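Esterase (Rhizomucor miehei CAU432, PDB 4WY8) hydrolyses carboxylic esters as a carboxylesterase, probably by way of a serine–histidine–aspartate triad in an alpha/beta hydrolase fold. Local coordinates at residues P3-K8 with T257-V262; Q12-A17 with G288-I293; W141-E146 with T156-A161; P82-F87 with K316-E321; G91-S96 with F222-P227. One frame throughout, in Å; residues are numbered along the deposited sequence. Where two conformers were deposited one is given.

Contact 1. Residues P3-K8 with T257-V262; sequences PTVKLK and TAEADV
V5 and L7 of the N-terminal tail pack on A260, just past a corner in the chain. The segment that receives them begins with T257 and A258, which end a strand. Both are buried: T257 OG1 is hydrogen-bonded to E268, and the small side chain of A258 packs on I289. E259, at the corner, reaches toward the tail with an extended side chain (chi1 -179°, chi2 -173°), which carries a buried carboxylate as far as a bridging water. That water donates to E259 OE1 at 2.9 Å and accepts from K6 N, also at 2.9 Å, so the polar link between these two segments runs through a water. OE1 also accepts from G288 N, while OE2 forms a salt bridge with R272 of the second subunit, so a glutamate serves tail, fold and dimer at once. A260 comes next, and its single methyl is shared by two larger apolar groups. V5 CG1 lies 3.9 Å from A260 CB, and L7 CD2 comes in at 3.7 Å from the same atom. A bare methyl suits a buried spot where two branched chains converge, with F207 and I290 packing on it as well. D261, beyond the tail's reach, accepts from H291 ND1 at OD2 and from L263 N at OD1. This acid-bearing turn after the next-to-last strand of the sheet is where alpha/beta hydrolases keep their catalytic acid, a role D261 probably has.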
# COMPACT_ATOMS: atom_id res chain seq x y z
N PRO A 3 0.24 -18.58 -9.96
CA PRO A 3 0.93 -17.74 -10.95
C PRO A 3 2.45 -17.73 -10.79
O PRO A 3 2.95 -17.87 -9.67
CB PRO A 3 0.34 -16.34 -10.70
CG PRO A 3 -0.10 -16.36 -9.27
CD PRO A 3 -0.58 -17.78 -9.03
N THR A 4 3.17 -17.57 -11.89
CA THR A 4 4.62 -17.50 -11.82
C THR A 4 5.02 -16.06 -11.48
O THR A 4 4.48 -15.09 -12.04
CB THR A 4 5.29 -17.96 -13.14
OG1 THR A 4 5.79 -16.83 -13.87
CG2 THR A 4 4.30 -18.72 -14.01
N VAL A 5 5.96 -15.93 -10.54
CA VAL A 5 6.36 -14.63 -10.03
C VAL A 5 7.09 -13.84 -11.10
O VAL A 5 8.01 -14.35 -11.75
CB VAL A 5 7.25 -14.77 -8.77
CG1 VAL A 5 7.87 -13.42 -8.38
CG2 VAL A 5 6.44 -15.36 -7.62
N LYS A 6 6.67 -12.60 -11.31
CA LYS A 6 7.41 -11.71 -12.19
C LYS A 6 8.04 -10.67 -11.27
O LYS A 6 7.33 -9.85 -10.68
CB LYS A 6 6.51 -11.06 -13.25
CG LYS A 6 5.83 -12.05 -14.24
CD LYS A 6 6.84 -12.73 -15.17
CE LYS A 6 6.14 -13.65 -16.18
NZ LYS A 6 7.11 -14.54 -16.92
N LEU A 7 9.36 -10.72 -11.13
CA LEU A 7 10.05 -9.73 -10.32
C LEU A 7 10.23 -8.46 -11.12
O LEU A 7 10.33 -8.49 -12.35
CB LEU A 7 11.41 -10.24 -9.86
CG LEU A 7 11.35 -11.43 -8.91
CD1 LEU A 7 12.77 -11.85 -8.56
CD2 LEU A 7 10.51 -11.10 -7.69
N LYS A 8 10.28 -7.33 -10.41
CA LYS A 8 10.71 -6.08 -11.01
C LYS A 8 12.22 -6.14 -11.26
O LYS A 8 12.95 -6.84 -10.55
CB LYS A 8 10.33 -4.90 -10.10
CG LYS A 8 8.85 -4.93 -9.71
CD LYS A 8 8.29 -3.55 -9.43
CE LYS A 8 6.83 -3.66 -9.04
NZ LYS A 8 6.38 -2.60 -8.07
N THR A 257 4.19 -7.00 3.37
CA THR A 257 4.87 -8.24 2.97
C THR A 257 5.29 -8.18 1.50
O THR A 257 4.73 -7.40 0.69
CB THR A 257 3.99 -9.50 3.18
OG1 THR A 257 2.75 -9.36 2.46
CG2 THR A 257 3.70 -9.73 4.67
N ALA A 258 6.30 -9.00 1.16
CA ALA A 258 6.78 -9.11 -0.21
C ALA A 258 6.22 -10.37 -0.85
O ALA A 258 6.18 -11.43 -0.22
CB ALA A 258 8.32 -9.12 -0.25
N GLU A 259 5.82 -10.26 -2.11
CA GLU A 259 5.28 -11.41 -2.82
C GLU A 259 6.30 -12.55 -2.94
O GLU A 259 5.96 -13.70 -2.69
CB GLU A 259 4.79 -11.01 -4.21
CG GLU A 259 4.19 -12.17 -4.98
CD GLU A 259 3.86 -11.80 -6.41
OE1 GLU A 259 4.56 -10.91 -6.96
OE2 GLU A 259 2.94 -12.42 -7.01
N ALA A 260 7.53 -12.25 -3.33
CA ALA A 260 8.52 -13.32 -3.50
C ALA A 260 9.47 -13.39 -2.31
O ALA A 260 10.61 -12.94 -2.41
CB ALA A 260 9.29 -13.14 -4.79
N ASP A 261 9.00 -13.93 -1.19
CA ASP A 261 9.73 -13.88 0.09
C ASP A 261 9.35 -15.10 0.90
O ASP A 261 8.16 -15.44 1.00
CB ASP A 261 9.37 -12.59 0.86
CG ASP A 261 10.13 -12.43 2.20
OD1 ASP A 261 11.00 -13.27 2.57
OD2 ASP A 261 9.89 -11.39 2.88
N VAL A 262 10.35 -15.79 1.46
CA VAL A 262 10.07 -16.96 2.28
C VAL A 262 9.22 -16.60 3.50
O VAL A 262 8.44 -17.42 3.98
CB VAL A 262 11.37 -17.67 2.78
CG1 VAL A 262 12.11 -18.29 1.61
CG2 VAL A 262 12.26 -16.69 3.57
O HOH W 1 4.81 -10.99 -9.87

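Contact 2. Residues Q12-A17 with G288-I293; sequences QNIADA and GIIHGI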
# COMPACT_ATOMS: atom_id res chain seq x y z
N GLN A 12 15.07 -8.37 -9.43
CA GLN A 12 15.66 -9.45 -10.21
C GLN A 12 17.19 -9.38 -10.13
O GLN A 12 17.87 -10.35 -9.76
CB GLN A 12 15.21 -9.36 -11.67
CG GLN A 12 15.71 -10.49 -12.55
CD GLN A 12 15.08 -11.83 -12.21
OE1 GLN A 12 13.85 -11.99 -12.30
NE2 GLN A 12 15.91 -12.79 -11.82
N ASN A 13 17.69 -8.19 -10.43
CA ASN A 13 19.11 -7.94 -10.39
C ASN A 13 19.72 -8.35 -9.06
O ASN A 13 20.73 -9.05 -9.02
CB ASN A 13 19.41 -6.46 -10.63
CG ASN A 13 20.89 -6.17 -10.67
OD1 ASN A 13 21.60 -6.70 -11.53
ND2 ASN A 13 21.38 -5.41 -9.70
N ILE A 14 19.10 -7.91 -7.96
CA ILE A 14 19.57 -8.27 -6.63
C ILE A 14 19.56 -9.78 -6.44
O ILE A 14 20.53 -10.37 -5.97
CB ILE A 14 18.71 -7.64 -5.51
CG1 ILE A 14 18.84 -6.11 -5.52
CG2 ILE A 14 19.06 -8.29 -4.15
CD1 ILE A 14 20.23 -5.58 -5.12
N ALA A 15 18.46 -10.41 -6.83
CA ALA A 15 18.33 -11.85 -6.64
C ALA A 15 19.48 -12.60 -7.33
O ALA A 15 20.01 -13.55 -6.77
CB ALA A 15 16.99 -12.33 -7.16
N ASP A 16 19.84 -12.17 -8.53
CA ASP A 16 20.91 -12.86 -9.26
C ASP A 16 22.30 -12.45 -8.78
O ASP A 16 23.27 -13.19 -8.94
CB ASP A 16 20.75 -12.60 -10.76
CG ASP A 16 19.39 -13.02 -11.27
OD1 ASP A 16 18.69 -13.75 -10.53
OD2 ASP A 16 19.02 -12.64 -12.39
N ALA A 17 22.40 -11.28 -8.17
CA ALA A 17 23.67 -10.76 -7.70
C ALA A 17 24.18 -11.53 -6.49
O ALA A 17 25.39 -11.69 -6.32
CB ALA A 17 23.55 -9.28 -7.36
N GLY A 288 5.80 -8.33 -7.03
CA GLY A 288 7.02 -8.26 -7.80
C GLY A 288 8.29 -7.89 -7.05
O GLY A 288 9.30 -7.59 -7.68
N ILE A 289 8.27 -7.96 -5.72
CA ILE A 289 9.47 -7.62 -4.97
C ILE A 289 9.97 -8.77 -4.12
O ILE A 289 9.24 -9.71 -3.80
CB ILE A 289 9.27 -6.39 -4.04
CG1 ILE A 289 8.27 -6.70 -2.93
CG2 ILE A 289 8.83 -5.17 -4.83
CD1 ILE A 289 8.29 -5.68 -1.84
N ILE A 290 11.24 -8.66 -3.74
CA ILE A 290 11.85 -9.63 -2.86
C ILE A 290 12.18 -9.01 -1.52
O ILE A 290 12.14 -7.79 -1.35
CB ILE A 290 13.14 -10.22 -3.45
CG1 ILE A 290 14.13 -9.09 -3.79
CG2 ILE A 290 12.81 -11.09 -4.66
CD1 ILE A 290 15.60 -9.56 -3.97
N HIS A 291 12.50 -9.88 -0.59
CA HIS A 291 13.03 -9.48 0.69
C HIS A 291 14.38 -8.77 0.53
O HIS A 291 15.19 -9.16 -0.31
CB HIS A 291 13.16 -10.72 1.57
CG HIS A 291 13.35 -10.42 3.03
ND1 HIS A 291 12.34 -10.59 3.96
CD2 HIS A 291 14.44 -10.04 3.73
CE1 HIS A 291 12.79 -10.28 5.16
NE2 HIS A 291 14.07 -9.94 5.05
N GLY A 292 14.61 -7.75 1.35
CA GLY A 292 15.93 -7.14 1.47
C GLY A 292 16.15 -5.81 0.75
O GLY A 292 17.28 -5.31 0.69
N ILE A 293 15.07 -5.20 0.28
CA ILE A 293 15.25 -3.96 -0.45
C ILE A 293 15.61 -2.79 0.46
O ILE A 293 16.07 -1.75 -0.02
CB ILE A 293 14.02 -3.64 -1.31
CG1 ILE A 293 12.75 -3.55 -0.48
CG2 ILE A 293 13.85 -4.73 -2.37
CD1 ILE A 293 11.52 -3.32 -1.37
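Q12 NE2 faces the carboxylate of D16 and reaches both of its oxygens, one turn further along the helix that meets I290 through I14 and A15. The sounder bond, 3.2 Å from Q12 NE2 to D16 OD2, is fairly straight at 158° and arrives on the syn side of the carboxylate, though well out of its plane; the one to OD1 is weak. This i to i+4 pair suits an exposed helix face. Across the contact the meeting is wholly apolar. I290 CD1 presses against I14 CG2 at 3.7 Å and lies 4.4 Å from A15 CB, so one methyl touches two successive helix residues. It gets there because I290 CG1 sits between the backbone N and the carbonyl carbon (chi1 56°) and the chain beyond is extended, carrying CD1 toward the helix. Beta-branched I14 presents CG2 and CB as a broad flank, whereas A15 is small enough for the helix to come close. Past I290 stands H291, bonded through ND1 to D261 and through NE2 to S164, the pattern of a catalytic triad. G288, before the short strand, and G292, directly after H291, both have positive phi, which glycine readily adopts. C11 of helix 9-17 packs on I289, I290 and I293, while Y212 and L296 border I14. I289 and I293 also touch I306 of helix 301-322, so strand 289-290 and the turn after it have contacts with both helices.

Contact 3. Residues W141-E146 with T156-A161; sequences WVAKEE and TKLVVA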
# COMPACT_ATOMS: atom_id res chain seq x y z
N TRP A 141 12.94 4.69 27.24
CA TRP A 141 13.75 5.89 27.41
C TRP A 141 13.17 7.06 26.59
O TRP A 141 13.00 8.16 27.12
CB TRP A 141 15.19 5.62 27.03
CG TRP A 141 16.14 6.74 27.40
CD1 TRP A 141 16.88 6.83 28.54
CD2 TRP A 141 16.45 7.92 26.63
NE1 TRP A 141 17.61 7.99 28.54
CE2 TRP A 141 17.37 8.68 27.38
CE3 TRP A 141 16.02 8.41 25.39
CZ2 TRP A 141 17.89 9.90 26.92
CZ3 TRP A 141 16.54 9.62 24.94
CH2 TRP A 141 17.46 10.35 25.71
N VAL A 142 12.86 6.82 25.32
CA VAL A 142 12.32 7.88 24.46
C VAL A 142 10.95 8.39 24.93
O VAL A 142 10.68 9.59 24.87
CB VAL A 142 12.20 7.41 22.96
CG1 VAL A 142 11.51 8.48 22.10
CG2 VAL A 142 13.58 7.08 22.38
N ALA A 143 10.10 7.49 25.43
CA ALA A 143 8.74 7.88 25.84
C ALA A 143 8.69 8.76 27.10
O ALA A 143 7.70 9.43 27.37
CB ALA A 143 7.91 6.65 26.07
N LYS A 144 9.77 8.74 27.88
CA LYS A 144 9.86 9.49 29.12
C LYS A 144 9.97 11.00 28.82
O LYS A 144 10.84 11.42 28.05
CB LYS A 144 11.05 8.95 29.90
CG LYS A 144 10.94 8.97 31.40
CD LYS A 144 12.06 8.07 31.95
CE LYS A 144 12.07 7.99 33.47
NZ LYS A 144 13.01 6.93 33.95
N GLU A 145 9.11 11.80 29.45
CA GLU A 145 8.94 13.22 29.09
C GLU A 145 10.22 14.04 29.02
O GLU A 145 10.46 14.75 28.04
CB GLU A 145 8.02 13.91 30.10
CG GLU A 145 7.68 15.34 29.69
CD GLU A 145 6.95 16.13 30.76
OE1 GLU A 145 6.84 15.62 31.91
OE2 GLU A 145 6.51 17.26 30.47
N GLU A 146 11.01 13.97 30.07
CA GLU A 146 12.22 14.77 30.16
C GLU A 146 13.28 14.34 29.13
O GLU A 146 13.99 15.19 28.54
CB GLU A 146 12.75 14.72 31.61
CG GLU A 146 13.16 13.35 32.15
CD GLU A 146 11.95 12.48 32.58
OE1 GLU A 146 10.79 12.96 32.47
OE2 GLU A 146 12.17 11.35 33.07
N THR A 156 4.15 11.68 22.54
CA THR A 156 2.78 11.27 22.25
C THR A 156 2.60 10.72 20.81
O THR A 156 1.52 10.21 20.45
CB THR A 156 1.77 12.43 22.49
OG1 THR A 156 1.90 13.44 21.47
CG2 THR A 156 2.01 13.03 23.86
N LYS A 157 3.66 10.81 20.01
CA LYS A 157 3.60 10.30 18.63
C LYS A 157 4.60 9.17 18.37
O LYS A 157 4.82 8.77 17.22
CB LYS A 157 3.81 11.45 17.64
CG LYS A 157 2.61 12.41 17.60
CD LYS A 157 2.87 13.65 16.74
CE LYS A 157 1.67 14.61 16.79
NZ LYS A 157 1.87 15.79 15.89
N LEU A 158 5.19 8.62 19.43
CA LEU A 158 6.17 7.57 19.28
C LEU A 158 5.60 6.37 18.49
O LEU A 158 4.49 5.90 18.75
CB LEU A 158 6.67 7.12 20.66
CG LEU A 158 7.92 6.25 20.80
CD1 LEU A 158 8.51 6.50 22.15
CD2 LEU A 158 7.56 4.78 20.68
N VAL A 159 6.35 5.94 17.47
CA VAL A 159 6.02 4.73 16.73
C VAL A 159 7.26 3.85 16.63
O VAL A 159 8.39 4.35 16.67
CB VAL A 159 5.52 5.03 15.32
CG1 VAL A 159 4.24 5.85 15.37
CG2 VAL A 159 6.59 5.76 14.53
N VAL A 160 7.06 2.54 16.57
CA VAL A 160 8.19 1.64 16.34
C VAL A 160 8.10 1.12 14.92
O VAL A 160 7.00 0.92 14.38
CB VAL A 160 8.22 0.45 17.32
CG1 VAL A 160 8.34 0.94 18.75
CG2 VAL A 160 6.95 -0.41 17.16
N ALA A 161 9.25 0.89 14.30
CA ALA A 161 9.27 0.42 12.94
C ALA A 161 10.52 -0.39 12.72
O ALA A 161 11.56 -0.10 13.29
CB ALA A 161 9.22 1.59 11.97
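Apolar packing joins V142 and A143, at the end of helix 130-143, to L158. The leucine contributes a single methyl: L158 CD1 comes within 3.6 Å of V142 CG1 and 4.0 Å of A143 CB, and it also rests 3.8 Å from the backbone N of A143. Having CG anti to the backbone N (chi1 -166°) directs the leucine chain at the helix, and leucine is long enough to bring CD1 onto it. V142 offers a compact branched surface, and A143, being small, lets the methyl down onto the helix backbone. P83 of the neighbouring strand packs against both V142 and L158, and I184 against A143. The helix belongs to the crossover connection between parallel strands 114-118 and 159-163 of the alpha/beta hydrolase sheet, and the second of these strands leads to the probable nucleophile elbow at S164. Polar interactions lie along the margins. K144 takes the N-cap position of helix 145-150, and the weak bond from K144 N to W141 O, 3.4 Å, marks the break between the two helices. W141 O also accepts from N147 ND2, while T156 OG1 is bonded to D154 in the turn that precedes the strand.

Contact 4. Residues P82-F87 with K316-E321; sequences PPIVFF and KTWKLE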
# COMPACT_ATOMS: atom_id res chain seq x y z
N PRO A 82 7.86 14.10 15.61
CA PRO A 82 7.47 12.74 16.03
C PRO A 82 8.68 11.80 16.03
O PRO A 82 9.55 11.88 15.16
CB PRO A 82 6.43 12.31 14.99
CG PRO A 82 6.54 13.31 13.83
CD PRO A 82 7.12 14.58 14.42
N PRO A 83 8.74 10.92 17.03
CA PRO A 83 9.87 10.00 17.06
C PRO A 83 9.51 8.66 16.45
O PRO A 83 8.42 8.12 16.69
CB PRO A 83 10.18 9.88 18.55
CG PRO A 83 8.84 10.03 19.21
CD PRO A 83 7.97 10.89 18.29
N ILE A 84 10.39 8.16 15.59
CA ILE A 84 10.27 6.83 15.05
C ILE A 84 11.43 6.02 15.57
O ILE A 84 12.57 6.26 15.19
CB ILE A 84 10.31 6.85 13.51
CG1 ILE A 84 9.17 7.70 12.95
CG2 ILE A 84 10.27 5.43 12.92
CD1 ILE A 84 9.25 7.85 11.43
N VAL A 85 11.15 5.04 16.42
CA VAL A 85 12.19 4.17 16.91
C VAL A 85 12.31 2.99 15.96
O VAL A 85 11.36 2.23 15.76
CB VAL A 85 11.89 3.69 18.34
CG1 VAL A 85 13.09 2.95 18.87
CG2 VAL A 85 11.57 4.88 19.24
N PHE A 86 13.49 2.85 15.38
CA PHE A 86 13.70 1.95 14.26
C PHE A 86 14.60 0.79 14.64
O PHE A 86 15.67 1.01 15.20
CB PHE A 86 14.29 2.73 13.06
CG PHE A 86 14.29 1.96 11.78
CD1 PHE A 86 15.35 1.10 11.48
CD2 PHE A 86 13.26 2.10 10.87
CE1 PHE A 86 15.37 0.38 10.29
CE2 PHE A 86 13.27 1.37 9.67
CZ PHE A 86 14.34 0.51 9.39
N PHE A 87 14.16 -0.42 14.32
CA PHE A 87 14.94 -1.64 14.53
C PHE A 87 15.28 -2.32 13.20
O PHE A 87 14.39 -2.71 12.40
CB PHE A 87 14.20 -2.62 15.45
CG PHE A 87 13.58 -1.95 16.65
CD1 PHE A 87 14.35 -1.20 17.53
CD2 PHE A 87 12.22 -2.06 16.90
CE1 PHE A 87 13.77 -0.56 18.64
CE2 PHE A 87 11.64 -1.44 18.00
CZ PHE A 87 12.42 -0.68 18.87
N LYS A 316 -1.35 9.72 8.91
CA LYS A 316 -2.70 9.47 9.44
C LYS A 316 -2.66 9.07 10.95
O LYS A 316 -3.46 9.56 11.75
CB LYS A 316 -3.43 8.41 8.61
CG LYS A 316 -4.81 8.03 9.16
CD LYS A 316 -5.65 9.28 9.46
CE LYS A 316 -5.88 10.12 8.20
NZ LYS A 316 -6.85 9.50 7.24
N THR A 317 -1.74 8.17 11.32
CA THR A 317 -1.58 7.78 12.73
C THR A 317 -1.42 9.00 13.67
O THR A 317 -2.12 9.14 14.69
CB THR A 317 -0.35 6.85 12.89
OG1 THR A 317 -0.48 5.71 12.02
CG2 THR A 317 -0.22 6.38 14.32
N TRP A 318 -0.51 9.89 13.30
CA TRP A 318 -0.25 11.10 14.09
C TRP A 318 -1.46 12.02 14.10
O TRP A 318 -1.77 12.62 15.14
CB TRP A 318 0.98 11.83 13.53
CG TRP A 318 2.24 11.03 13.67
CD1 TRP A 318 2.52 10.10 14.63
CD2 TRP A 318 3.40 11.07 12.80
NE1 TRP A 318 3.77 9.57 14.43
CE2 TRP A 318 4.32 10.13 13.31
CE3 TRP A 318 3.73 11.80 11.66
CZ2 TRP A 318 5.57 9.92 12.71
CZ3 TRP A 318 4.96 11.57 11.06
CH2 TRP A 318 5.86 10.64 11.59
N LYS A 319 -2.19 12.11 12.99
CA LYS A 319 -3.42 12.90 12.99
C LYS A 319 -4.43 12.35 13.98
O LYS A 319 -5.12 13.13 14.65
CB LYS A 319 -4.07 12.97 11.59
CG LYS A 319 -3.41 13.98 10.64
CD LYS A 319 -4.08 14.01 9.26
CE LYS A 319 -3.17 14.70 8.24
NZ LYS A 319 -3.73 14.74 6.84
N LEU A 320 -4.53 11.05 14.10
CA LEU A 320 -5.43 10.42 15.00
C LEU A 320 -5.15 10.79 16.43
O LEU A 320 -6.04 10.94 17.19
CB LEU A 320 -5.39 8.91 14.86
CG LEU A 320 -5.95 8.34 13.59
CD1 LEU A 320 -5.42 6.97 13.31
CD2 LEU A 320 -7.44 8.36 13.45
N GLU A 321 -3.88 10.95 16.76
CA GLU A 321 -3.43 11.25 18.08
C GLU A 321 -3.74 12.70 18.46
O GLU A 321 -4.12 13.01 19.56
CB GLU A 321 -1.91 11.14 18.16
CG GLU A 321 -1.23 9.81 17.89
CD GLU A 321 -1.92 8.63 18.51
OE1 GLU A 321 -1.94 8.49 19.74
OE2 GLU A 321 -2.39 7.82 17.72
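W318 and P82 meet ring against ring, and they carry most of the contact. The proline lies over one face of the indole with its mean direction roughly at right angles to the tryptophan side chain. P82 CG stands 3.5 Å from the centroid of the six-membered ring of W318, 10° off its normal, which is a CH-pi contact; P82 CB sits toward the rim, 3.4 Å from W318 CZ2. Proline suits this place because its rigid ring presents slightly electron-poor C-H groups to the electron-rich indole. W318 has CG anti to the carbonyl carbon (chi1 -64°), which lays the indole beneath P82. Here the C-terminal helix 301-322 lies against the central sheet of the alpha/beta hydrolase fold, at the start of strand 83-87. I84 is the third partner: its CG1 reaches the indole at the edge, near the ring plane, 4.2 Å from W318 CZ2. V159 of the adjacent strand also packs on the tryptophan. The buried indole N-H is directed to K157 O in a weak hydrogen bond. Just before W318, T317 OG1 is bonded to R252 and to W313 O, and K316 forms a salt bridge with D308 of the second subunit.

Contact 5. Residues G91-S96 with F222-P227; sequences GWVVGS and FDHYIP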
# COMPACT_ATOMS: atom_id res chain seq x y z
N GLY A 91 18.77 -10.42 10.33
CA GLY A 91 18.66 -11.75 10.94
C GLY A 91 19.19 -11.84 12.36
O GLY A 91 19.52 -12.95 12.83
N TRP A 92 19.23 -10.70 13.06
CA TRP A 92 19.78 -10.56 14.42
C TRP A 92 21.29 -10.76 14.47
O TRP A 92 21.88 -10.81 15.55
CB TRP A 92 19.13 -11.54 15.41
CG TRP A 92 17.63 -11.50 15.49
CD1 TRP A 92 16.86 -10.52 16.07
CD2 TRP A 92 16.71 -12.50 15.01
NE1 TRP A 92 15.53 -10.85 15.96
CE2 TRP A 92 15.41 -12.06 15.31
CE3 TRP A 92 16.86 -13.72 14.34
CZ2 TRP A 92 14.27 -12.79 14.97
CZ3 TRP A 92 15.73 -14.45 14.00
CH2 TRP A 92 14.45 -13.98 14.32
N VAL A 93 21.93 -10.87 13.30
CA VAL A 93 23.34 -11.24 13.26
C VAL A 93 24.18 -10.18 12.55
O VAL A 93 25.32 -9.89 12.95
CB VAL A 93 23.51 -12.61 12.56
CG1 VAL A 93 24.98 -12.98 12.45
CG2 VAL A 93 22.73 -13.71 13.32
N VAL A 94 23.61 -9.59 11.49
CA VAL A 94 24.28 -8.53 10.74
C VAL A 94 23.39 -7.28 10.64
O VAL A 94 22.33 -7.19 11.29
CB VAL A 94 24.65 -9.04 9.33
CG1 VAL A 94 25.40 -10.37 9.44
CG2 VAL A 94 23.38 -9.25 8.50
N GLY A 95 23.78 -6.32 9.80
CA GLY A 95 23.02 -5.09 9.68
C GLY A 95 23.60 -4.01 10.57
O GLY A 95 24.23 -4.30 11.60
N SER A 96 23.43 -2.76 10.16
CA SER A 96 24.03 -1.63 10.89
C SER A 96 23.38 -0.34 10.45
O SER A 96 22.57 -0.32 9.52
CB SER A 96 25.53 -1.54 10.64
OG SER A 96 25.75 -1.07 9.32
N PHE A 222 18.46 -18.03 12.84
CA PHE A 222 17.80 -18.58 14.02
C PHE A 222 18.77 -19.37 14.93
O PHE A 222 18.70 -19.28 16.17
CB PHE A 222 16.65 -19.49 13.58
CG PHE A 222 15.27 -18.86 13.68
CD1 PHE A 222 14.60 -18.78 14.90
CD2 PHE A 222 14.63 -18.38 12.54
CE1 PHE A 222 13.32 -18.21 15.00
CE2 PHE A 222 13.35 -17.80 12.62
CZ PHE A 222 12.69 -17.72 13.85
N ASP A 223 19.70 -20.11 14.31
CA ASP A 223 20.64 -20.92 15.09
C ASP A 223 21.59 -20.02 15.87
O ASP A 223 21.97 -20.35 17.00
CB ASP A 223 21.42 -21.89 14.19
CG ASP A 223 20.61 -23.12 13.83
OD1 ASP A 223 19.64 -23.42 14.56
OD2 ASP A 223 20.95 -23.78 12.82
N HIS A 224 22.00 -18.90 15.29
CA HIS A 224 22.80 -17.95 16.09
C HIS A 224 21.99 -17.21 17.18
O HIS A 224 22.51 -16.92 18.26
CB HIS A 224 23.48 -16.91 15.21
CG HIS A 224 24.69 -17.42 14.47
ND1 HIS A 224 25.77 -17.97 15.12
CD2 HIS A 224 25.00 -17.41 13.15
CE1 HIS A 224 26.69 -18.30 14.23
NE2 HIS A 224 26.24 -17.98 13.03
N TYR A 225 20.73 -16.87 16.88
CA TYR A 225 19.90 -16.05 17.79
C TYR A 225 19.32 -16.86 18.97
O TYR A 225 19.35 -16.41 20.13
CB TYR A 225 18.75 -15.42 16.98
CG TYR A 225 17.83 -14.41 17.67
CD1 TYR A 225 16.45 -14.55 17.61
CD2 TYR A 225 18.35 -13.30 18.31
CE1 TYR A 225 15.60 -13.64 18.20
CE2 TYR A 225 17.51 -12.36 18.90
CZ TYR A 225 16.14 -12.54 18.84
OH TYR A 225 15.29 -11.62 19.42
N ILE A 226 18.78 -18.03 18.65
CA ILE A 226 18.14 -18.92 19.61
C ILE A 226 18.62 -20.34 19.39
O ILE A 226 17.93 -21.13 18.72
CB ILE A 226 16.60 -18.88 19.46
CG1 ILE A 226 16.10 -17.43 19.43
CG2 ILE A 226 15.91 -19.58 20.62
CD1 ILE A 226 14.63 -17.32 19.17
N PRO A 227 19.80 -20.68 19.94
CA PRO A 227 20.42 -22.00 19.71
C PRO A 227 19.56 -23.17 20.13
O PRO A 227 19.47 -24.19 19.43
CB PRO A 227 21.69 -21.95 20.58
CG PRO A 227 22.00 -20.49 20.70
CD PRO A 227 20.65 -19.81 20.77
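Aromatic stacking dominates here, with W92 meeting Y225 and F222. The five-membered ring of W92 lies squarely over the phenol ring of Y225, centroids 3.4 Å apart and planes nearly parallel at 3°, with W92 CE2 3.3 Å from Y225 CE1. Y225 has CG anti to its backbone N (chi1 -174°), bringing its ring out under the indole. F222, one helical turn before Y225, closes the far end of the indole. It receives the edge of the six-membered ring on its face in a T-shaped pair, centroids 5.4 Å apart, with W92 CH2 nearest at 4.2 Å from F222 CZ. A tryptophan fits because its two fused rings can serve both partners at once. Aliphatic packing adds V93, whose CG2 lies 3.8 Å from H224 CB, the two side chains crossing at about a right angle; P27 lies against both. The backbone bends here: G91 and W92 both have positive phi, easy for the glycine and less usual for the tryptophan. W92 also touches A165 and N168 of the helix that follows S164. G91 ends an HGGG sequence, which in hormone-sensitive-lipase-like esterases supplies the oxyanion hole; its presence is consistent with such a hole here, with W92 of the aromatic cluster near the probable triad.

How the contacts relate
From the N terminus, residues 3-8 close the first long loop at 257-262 (contact 1), and helix 9-17 closes the next at 288-293 (contact 2); the two cross and touch, joining the tail to the turns that hold the probable acid and histidine. Strand 83-87 then packs against the C-terminal helix in contact 4, whose loop crosses both. Inside all three lies contact 5, which begins just after that strand and ends at helix 215-225. Contact 3 is the innermost, nested in every other loop, and it abuts contact 4 through neighbouring strands 83-87 and 159-163. Contacts 2 and 3 lie on opposite sides of the chain's centre, their centres about 34 Å apart.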